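Local coordinates for protein alpha-glucosidase (Pseudoalteromonas sp. K8, PDB 5HQA) that hydrolyses alpha-glucosides as a chloride-activated glycoside hydrolase of family 97, with a calcium ion at its sugar-binding pocket, at residues Trp66-Asp78 with Asp549-Asp561. Sequence-based numbering, arbitrary orientation.
Sequences WQQPWGERQTVVD and DVPTDWQQSIALD
Arg73 reaches Gln556 and Ser557 from the loop of a beta-hairpin, the turn between strands 53-67 and 75-89 of the N-terminal domain; its partners lie on 554-563, an outermost strand of the C-terminal sheet. The strand carries a classic beta bulge there, Gln555 and Gln556 both facing Lys573. Along Arg73, CB rests 3.6 Å from both Gln555 O and Gln556 OE1, and CD still skirts that amide oxygen at 3.9 Å. The chain then bends at chi3 (44°), which brings the guanidinium edge round to the strand. NE gives its N-H to a lone pair of Gln556 OE1 at 2.9 Å, while NH1 bonds Ser557 O at 2.8 Å, the donor standing above that carbonyl's plane, with a weak second bond to OE1. NH2 turns to a salt bridge with Asp244. Gln556 OE1 also accepts from Ser557 N, so this one oxygen takes N-H groups from both segments, and the bend at its own chi2 (50°) folds it back to allow this. Backbone atoms of the loop add more bonds: Gly71 N points almost straight at Asp553 OD2, Gly71 O accepts from Trp554 N, and Gln74 N meets Gln555 O from above the carbonyl plane. Within the hairpin, Gln68 NE2 donates to both Arg73 O and Glu72 OE1, while Glu72 OE2 pairs with Arg445. Waters add bridges, one between Pro69 O and Asp553 OD1, another between Thr75 N and Gln555 O. Ser557 OG donates to a lone pair of Glu72 O, 2.6 Å away and in the carbonyl plane.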
# COMPACT_ATOMS: atom_id res chain seq x y z
N TRP A 66 0.36 18.82 -10.58
CA TRP A 66 1.52 18.96 -9.72
C TRP A 66 2.49 17.82 -10.01
O TRP A 66 2.14 16.82 -10.64
CB TRP A 66 1.11 18.99 -8.23
CG TRP A 66 0.27 17.81 -7.78
CD1 TRP A 66 -1.07 17.64 -7.96
CD2 TRP A 66 0.73 16.66 -7.05
NE1 TRP A 66 -1.48 16.45 -7.40
CE2 TRP A 66 -0.40 15.83 -6.83
CE3 TRP A 66 1.97 16.26 -6.56
CZ2 TRP A 66 -0.30 14.61 -6.15
CZ3 TRP A 66 2.06 15.04 -5.87
CH2 TRP A 66 0.93 14.24 -5.68
N GLN A 67 3.73 17.98 -9.55
CA GLN A 67 4.79 17.04 -9.86
C GLN A 67 5.20 16.26 -8.62
O GLN A 67 5.39 16.84 -7.54
CB GLN A 67 6.01 17.75 -10.46
CG GLN A 67 7.17 16.79 -10.72
CD GLN A 67 8.05 17.21 -11.88
OE1 GLN A 67 7.57 17.50 -12.97
NE2 GLN A 67 9.36 17.23 -11.64
N GLN A 68 5.33 14.92 -8.76
CA GLN A 68 5.79 14.10 -7.64
C GLN A 68 7.31 14.06 -7.60
O GLN A 68 7.96 14.04 -8.64
CB GLN A 68 5.28 12.67 -7.77
CG GLN A 68 3.79 12.54 -7.92
CD GLN A 68 3.32 11.23 -7.34
OE1 GLN A 68 3.22 11.10 -6.12
NE2 GLN A 68 3.04 10.25 -8.19
N PRO A 69 7.91 14.05 -6.40
CA PRO A 69 9.37 13.83 -6.34
C PRO A 69 9.76 12.44 -6.82
O PRO A 69 10.82 12.27 -7.42
CB PRO A 69 9.69 14.04 -4.86
CG PRO A 69 8.41 13.69 -4.14
CD PRO A 69 7.30 14.17 -5.07
N TRP A 70 8.93 11.45 -6.53
CA TRP A 70 9.07 10.08 -7.00
C TRP A 70 7.66 9.51 -7.02
O TRP A 70 6.76 10.04 -6.36
CB TRP A 70 9.96 9.23 -6.08
CG TRP A 70 9.51 9.28 -4.64
CD1 TRP A 70 9.97 10.13 -3.67
CD2 TRP A 70 8.51 8.47 -4.01
NE1 TRP A 70 9.33 9.89 -2.47
CE2 TRP A 70 8.42 8.87 -2.66
CE3 TRP A 70 7.68 7.43 -4.45
CZ2 TRP A 70 7.54 8.28 -1.75
CZ3 TRP A 70 6.81 6.85 -3.55
CH2 TRP A 70 6.75 7.27 -2.21
N GLY A 71 7.45 8.45 -7.78
CA GLY A 71 6.13 7.88 -7.81
C GLY A 71 5.92 6.98 -9.02
O GLY A 71 6.85 6.61 -9.73
N GLU A 72 4.64 6.63 -9.20
CA GLU A 72 4.18 5.84 -10.33
C GLU A 72 3.92 6.71 -11.56
O GLU A 72 3.75 6.18 -12.66
CB GLU A 72 2.92 5.07 -9.93
CG GLU A 72 1.68 5.93 -9.64
CD GLU A 72 1.60 6.49 -8.21
OE1 GLU A 72 2.50 7.26 -7.79
OE2 GLU A 72 0.60 6.18 -7.52
N ARG A 73 3.88 8.02 -11.39
CA ARG A 73 3.83 8.96 -12.50
C ARG A 73 4.41 10.27 -12.01
O ARG A 73 4.35 10.59 -10.82
CB ARG A 73 2.40 9.15 -13.04
CG ARG A 73 1.39 9.66 -12.02
CD ARG A 73 -0.02 9.71 -12.62
NE ARG A 73 -0.32 8.49 -13.37
CZ ARG A 73 -0.90 7.41 -12.86
NH1 ARG A 73 -1.11 6.35 -13.63
NH2 ARG A 73 -1.27 7.38 -11.60
N GLN A 74 5.00 11.02 -12.94
CA GLN A 74 5.68 12.26 -12.59
C GLN A 74 4.70 13.41 -12.40
O GLN A 74 4.82 14.18 -11.44
CB GLN A 74 6.70 12.60 -13.66
CG GLN A 74 7.32 13.97 -13.52
CD GLN A 74 8.52 14.12 -14.42
OE1 GLN A 74 8.93 13.16 -15.09
NE2 GLN A 74 9.11 15.31 -14.43
N THR A 75 3.71 13.54 -13.29
CA THR A 75 2.72 14.61 -13.24
C THR A 75 1.36 14.04 -12.84
O THR A 75 0.89 13.07 -13.45
CB THR A 75 2.62 15.31 -14.58
OG1 THR A 75 3.91 15.82 -14.94
CG2 THR A 75 1.64 16.47 -14.51
N VAL A 76 0.74 14.64 -11.83
CA VAL A 76 -0.57 14.23 -11.34
C VAL A 76 -1.54 15.36 -11.65
O VAL A 76 -1.32 16.50 -11.23
CB VAL A 76 -0.56 13.93 -9.83
CG1 VAL A 76 -1.97 13.64 -9.33
CG2 VAL A 76 0.39 12.76 -9.52
N VAL A 77 -2.60 15.03 -12.38
CA VAL A 77 -3.64 15.98 -12.75
C VAL A 77 -4.73 15.96 -11.69
O VAL A 77 -5.18 14.89 -11.27
CB VAL A 77 -4.20 15.64 -14.14
CG1 VAL A 77 -5.49 16.42 -14.41
CG2 VAL A 77 -3.15 15.92 -15.21
N ASP A 78 -5.16 17.15 -11.25
CA ASP A 78 -6.23 17.31 -10.26
C ASP A 78 -7.35 18.13 -10.92
O ASP A 78 -7.25 19.35 -11.02
CB ASP A 78 -5.72 18.00 -9.00
CG ASP A 78 -6.78 18.10 -7.90
OD1 ASP A 78 -7.96 17.78 -8.16
OD2 ASP A 78 -6.45 18.51 -6.76
N ASP A 549 17.76 -4.71 -14.90
CA ASP A 549 17.41 -3.61 -15.80
C ASP A 549 16.27 -2.75 -15.25
O ASP A 549 16.23 -1.54 -15.51
CB ASP A 549 17.00 -4.14 -17.17
CG ASP A 549 18.17 -4.63 -18.01
OD1 ASP A 549 19.35 -4.46 -17.61
OD2 ASP A 549 17.90 -5.18 -19.10
N VAL A 550 15.33 -3.34 -14.52
CA VAL A 550 14.03 -2.68 -14.34
C VAL A 550 14.16 -1.51 -13.37
O VAL A 550 14.80 -1.64 -12.31
CB VAL A 550 12.96 -3.70 -13.89
CG1 VAL A 550 13.25 -4.27 -12.48
CG2 VAL A 550 11.55 -3.10 -13.99
N PRO A 551 13.58 -0.35 -13.67
CA PRO A 551 13.57 0.77 -12.73
C PRO A 551 12.46 0.59 -11.70
O PRO A 551 11.67 -0.35 -11.75
CB PRO A 551 13.33 1.98 -13.63
CG PRO A 551 12.57 1.44 -14.80
CD PRO A 551 13.04 0.02 -14.99
N THR A 552 12.43 1.52 -10.72
CA THR A 552 11.40 1.53 -9.68
C THR A 552 10.72 2.90 -9.60
O THR A 552 9.97 3.15 -8.65
CB THR A 552 11.98 1.17 -8.31
OG1 THR A 552 12.81 2.25 -7.84
CG2 THR A 552 12.82 -0.10 -8.38
N ASP A 553 10.96 3.77 -10.56
CA ASP A 553 10.45 5.13 -10.53
C ASP A 553 10.00 5.47 -11.94
O ASP A 553 10.74 5.24 -12.91
CB ASP A 553 11.54 6.09 -10.04
CG ASP A 553 11.00 7.47 -9.70
OD1 ASP A 553 11.77 8.44 -9.83
OD2 ASP A 553 9.82 7.57 -9.30
N TRP A 554 8.78 5.98 -12.07
CA TRP A 554 8.10 5.97 -13.36
C TRP A 554 7.57 7.36 -13.67
O TRP A 554 7.00 8.02 -12.80
CB TRP A 554 6.94 4.97 -13.34
CG TRP A 554 7.34 3.61 -12.85
CD1 TRP A 554 7.15 3.10 -11.59
CD2 TRP A 554 8.00 2.59 -13.60
NE1 TRP A 554 7.65 1.82 -11.51
CE2 TRP A 554 8.18 1.48 -12.74
CE3 TRP A 554 8.46 2.50 -14.92
CZ2 TRP A 554 8.79 0.30 -13.15
CZ3 TRP A 554 9.07 1.32 -15.34
CH2 TRP A 554 9.23 0.24 -14.45
N GLN A 555 7.75 7.81 -14.91
CA GLN A 555 7.09 9.06 -15.27
C GLN A 555 5.64 8.86 -15.67
O GLN A 555 4.86 9.81 -15.59
CB GLN A 555 7.85 9.79 -16.38
CG GLN A 555 8.21 8.98 -17.60
CD GLN A 555 8.80 9.86 -18.68
OE1 GLN A 555 8.22 10.89 -19.02
NE2 GLN A 555 9.96 9.47 -19.22
N GLN A 556 5.25 7.65 -16.09
CA GLN A 556 3.85 7.36 -16.37
C GLN A 556 3.58 5.88 -16.11
O GLN A 556 4.47 5.04 -16.24
CB GLN A 556 3.46 7.74 -17.81
CG GLN A 556 1.95 7.70 -18.09
CD GLN A 556 1.12 8.49 -17.06
OE1 GLN A 556 0.72 7.95 -16.02
NE2 GLN A 556 0.86 9.77 -17.35
N SER A 557 2.35 5.58 -15.71
CA SER A 557 1.89 4.21 -15.50
C SER A 557 0.48 4.08 -16.08
O SER A 557 -0.31 5.03 -16.00
CB SER A 557 1.86 3.82 -14.01
OG SER A 557 3.15 3.77 -13.45
N ILE A 558 0.18 2.92 -16.66
CA ILE A 558 -1.15 2.64 -17.22
C ILE A 558 -1.47 1.17 -16.99
O ILE A 558 -0.79 0.30 -17.53
CB ILE A 558 -1.24 2.92 -18.73
CG1 ILE A 558 -0.58 4.25 -19.10
CG2 ILE A 558 -2.71 2.89 -19.17
CD1 ILE A 558 -0.25 4.38 -20.58
N ALA A 559 -2.54 0.90 -16.24
CA ALA A 559 -3.10 -0.45 -16.22
C ALA A 559 -3.89 -0.62 -17.51
O ALA A 559 -4.91 0.04 -17.71
CB ALA A 559 -3.97 -0.66 -14.99
N LEU A 560 -3.38 -1.48 -18.41
CA LEU A 560 -3.95 -1.61 -19.75
C LEU A 560 -5.21 -2.47 -19.77
O LEU A 560 -6.11 -2.22 -20.58
CB LEU A 560 -2.93 -2.21 -20.70
CG LEU A 560 -1.65 -1.40 -20.92
CD1 LEU A 560 -0.67 -2.19 -21.77
CD2 LEU A 560 -2.00 -0.09 -21.59
N ASP A 561 -5.27 -3.48 -18.92
CA ASP A 561 -6.36 -4.44 -18.95
C ASP A 561 -6.30 -5.24 -17.66
O ASP A 561 -5.27 -5.24 -16.97
CB ASP A 561 -6.26 -5.35 -20.18
CG ASP A 561 -7.52 -6.14 -20.44
OD1 ASP A 561 -7.47 -7.03 -21.31
OD2 ASP A 561 -8.56 -5.88 -19.77
O HOH W 1 12.34 10.80 -9.25
O HOH W 2 3.47 12.10 -15.76
O HOH W 3 -0.44 11.92 -15.51